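Phosphoinositide 3-kinase adapter protein 1 (Homo sapiens, PDB 5FOR) links B-cell receptor and Toll-like receptor signalling to the phosphoinositide 3-kinase-Akt pathway, the crystallised fragment being its TIR domain. Local coordinates at residues 7-13 with 61-67. Residues are numbered along the deposited sequence; the frame is centred on the assembly and turned at random.
Sequences CDILIVY and TRCVVVL
Asp8 and Arg62 form a salt bridge just before the two strands begin: OD1 of Asp8 sits 2.6 Å from NH1 of Arg62, but the hydrogen bond within it is poorly aligned and weak, with carboxylate and guanidinium planes turned 69° apart. This holds for one of the two modelled conformers of Arg62, so the bridge is tentative. In that conformer Arg62 bends at chi2 and chi3, which brings its guanidinium alongside the carboxylate with CB of Asp8 over one face. Both groups have a second anchor, OD2 of Asp8 on the backbone N of the dimethylated lysine at position 38 and NE of Arg62 on the carbonyl of Ile138.

Further in, Cys63 O is gripped from opposite faces of its plane. Leu10 N donates to Cys63 O at 2.9 Å from one side, and Thr61 OG1 reaches the same oxygen at 3.1 Å from the other, above the carbonyl plane. Just after helix 52-60 ends, a chi1 of -177° turns OG1 of Thr61 away from its own N and onto this oxygen. Next, Val65 N meets Leu10 O almost straight (177°), Val12 N bonds to Val65 O, and Leu67 N closes on Val12 O at 2.9 Å.

This is regular parallel pairing in the middle of the five-stranded sheet of the TIR fold, where strand 9-13 lies between 40-43 and 63-68 and helices flank the sheet. Side chains alternate between its faces. On the face of Leu10 and Val12, CG2 of Val12 rests 3.7 Å from CG1 of Val64, and Phe58 of helix 52-60 covers Leu10 and Val12. On the other face Ile9 and Val65 run side by side, while CG2 of Ile11 touches CG of Leu67 at 4.0 Å. Leu67 also lays CD1 against CB of Tyr13 (3.8 Å), and its side chain touches Trp20 and Leu24 of helix 18-30.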
loop_
_atom_site.group_PDB
_atom_site.type_symbol
_atom_site.label_atom_id
_atom_site.label_comp_id
_atom_site.label_asym_id
_atom_site.label_seq_id
_atom_site.Cartn_x
_atom_site.Cartn_y
_atom_site.Cartn_z
ATOM N N CYS A 7 -0.621 -11.419 -8.860
ATOM C CA CYS A 7 -0.069 -10.844 -7.628
ATOM C C CYS A 7 -1.017 -10.945 -6.428
ATOM O O CYS A 7 -2.202 -10.643 -6.537
ATOM C CB CYS A 7 0.292 -9.371 -7.874
ATOM S SG CYS A 7 1.238 -8.523 -6.559
ATOM N N ASP A 8 -0.489 -11.362 -5.281
ATOM C CA ASP A 8 -1.294 -11.449 -4.063
ATOM C C ASP A 8 -1.172 -10.218 -3.147
ATOM O O ASP A 8 -2.179 -9.649 -2.741
ATOM C CB ASP A 8 -0.910 -12.690 -3.286
ATOM C CG ASP A 8 -1.067 -13.944 -4.106
ATOM O OD1 ASP A 8 -2.229 -14.293 -4.428
ATOM O OD2 ASP A 8 -0.026 -14.571 -4.425
ATOM N N ILE A 9 0.063 -9.826 -2.833
ATOM C CA ILE A 9 0.338 -8.674 -1.984
ATOM C C ILE A 9 1.181 -7.636 -2.736
ATOM O O ILE A 9 2.292 -7.924 -3.194
ATOM C CB ILE A 9 1.035 -9.102 -0.671
ATOM C CG1 ILE A 9 0.174 -10.131 0.086
ATOM C CG2 ILE A 9 1.335 -7.848 0.209
ATOM C CD1 ILE A 9 0.806 -10.677 1.353
ATOM N N LEU A 10 0.648 -6.426 -2.860
ATOM C CA LEU A 10 1.356 -5.365 -3.550
ATOM C C LEU A 10 1.673 -4.194 -2.605
ATOM O O LEU A 10 0.765 -3.563 -2.068
ATOM C CB LEU A 10 0.542 -4.869 -4.750
ATOM C CG LEU A 10 1.217 -3.695 -5.486
ATOM C CD1 LEU A 10 2.579 -4.085 -6.108
ATOM C CD2 LEU A 10 0.294 -3.143 -6.537
ATOM N N ILE A 11 2.962 -3.925 -2.408
ATOM C CA ILE A 11 3.412 -2.811 -1.583
ATOM C C ILE A 11 3.663 -1.596 -2.474
ATOM O O ILE A 11 4.573 -1.598 -3.304
ATOM C CB ILE A 11 4.665 -3.163 -0.774
ATOM C CG1 ILE A 11 4.479 -4.499 -0.037
ATOM C CG2 ILE A 11 4.999 -2.016 0.216
ATOM C CD1 ILE A 11 5.692 -4.973 0.723
ATOM N N VAL A 12 2.818 -0.581 -2.310
ATOM C CA VAL A 12 2.918 0.696 -3.019
ATOM C C VAL A 12 3.607 1.743 -2.137
ATOM O O VAL A 12 3.173 2.006 -1.021
ATOM C CB VAL A 12 1.527 1.180 -3.441
ATOM C CG1 VAL A 12 1.630 2.408 -4.313
ATOM C CG2 VAL A 12 0.802 0.061 -4.154
ATOM N N TYR A 13 4.691 2.328 -2.617
ATOM C CA TYR A 13 5.453 3.258 -1.790
ATOM C C TYR A 13 6.174 4.306 -2.638
ATOM O O TYR A 13 6.265 4.198 -3.850
ATOM C CB TYR A 13 6.469 2.498 -0.925
ATOM C CG TYR A 13 7.628 1.962 -1.729
ATOM C CD1 TYR A 13 7.440 0.948 -2.671
ATOM C CD2 TYR A 13 8.897 2.486 -1.575
ATOM C CE1 TYR A 13 8.493 0.461 -3.430
ATOM C CE2 TYR A 13 9.952 2.018 -2.320
ATOM C CZ TYR A 13 9.746 0.994 -3.250
ATOM O OH TYR A 13 10.801 0.520 -3.991
ATOM N N THR A 61 -3.845 -7.132 -8.310
ATOM C CA THR A 61 -3.399 -7.708 -7.042
ATOM C C THR A 61 -4.581 -7.994 -6.114
ATOM O O THR A 61 -5.652 -7.414 -6.266
ATOM C CB THR A 61 -2.377 -6.793 -6.339
ATOM O OG1 THR A 61 -1.920 -7.422 -5.129
ATOM C CG2 THR A 61 -3.007 -5.440 -6.047
ATOM N N ARG A 62 -4.395 -8.921 -5.184
ATOM C CA ARG A 62 -5.469 -9.298 -4.275
ATOM C C ARG A 62 -5.516 -8.331 -3.093
ATOM O O ARG A 62 -6.589 -7.991 -2.603
ATOM C CB ARG A 62 -5.297 -10.745 -3.781
ATOM C CG ARG A 62 -6.366 -11.183 -2.767
ATOM C CD ARG A 62 -6.766 -12.658 -2.913
ATOM N NE ARG A 62 -5.876 -13.565 -2.187
ATOM C CZ ARG A 62 -4.946 -14.323 -2.757
ATOM N NH1 ARG A 62 -4.773 -14.290 -4.071
ATOM N NH2 ARG A 62 -4.195 -15.121 -2.012
ATOM N N CYS A 63 -4.349 -7.868 -2.661
ATOM C CA CYS A 63 -4.247 -6.991 -1.499
ATOM C C CYS A 63 -3.228 -5.864 -1.748
ATOM O O CYS A 63 -2.203 -6.068 -2.406
ATOM C CB CYS A 63 -3.891 -7.840 -0.285
ATOM S SG CYS A 63 -3.109 -7.054 1.083
ATOM N N VAL A 64 -3.535 -4.655 -1.276
ATOM C CA VAL A 64 -2.608 -3.552 -1.462
ATOM C C VAL A 64 -2.187 -3.051 -0.106
ATOM O O VAL A 64 -3.010 -2.890 0.792
ATOM C CB VAL A 64 -3.191 -2.399 -2.310
ATOM C CG1 VAL A 64 -2.164 -1.295 -2.439
ATOM C CG2 VAL A 64 -3.533 -2.880 -3.686
ATOM N N VAL A 65 -0.889 -2.823 0.037
ATOM C CA VAL A 65 -0.346 -2.224 1.231
ATOM C C VAL A 65 0.190 -0.877 0.800
ATOM O O VAL A 65 1.090 -0.807 -0.042
ATOM C CB VAL A 65 0.745 -3.098 1.886
ATOM C CG1 VAL A 65 1.313 -2.412 3.132
ATOM C CG2 VAL A 65 0.186 -4.499 2.230
ATOM N N VAL A 66 -0.389 0.185 1.358
ATOM C CA VAL A 66 -0.020 1.564 1.002
ATOM C C VAL A 66 0.910 2.170 2.047
ATOM O O VAL A 66 0.520 2.339 3.222
ATOM C CB VAL A 66 -1.291 2.462 0.832
ATOM C CG1 VAL A 66 -0.922 3.791 0.224
ATOM C CG2 VAL A 66 -2.344 1.754 -0.019
ATOM N N LEU A 67 2.142 2.495 1.655
ATOM C CA LEU A 67 3.015 3.164 2.626
ATOM C C LEU A 67 2.713 4.656 2.525
ATOM O O LEU A 67 3.070 5.312 1.555
ATOM C CB LEU A 67 4.500 2.857 2.391
ATOM C CG LEU A 67 4.888 1.366 2.373
ATOM C CD1 LEU A 67 6.356 1.159 2.655
ATOM C CD2 LEU A 67 4.068 0.556 3.348
#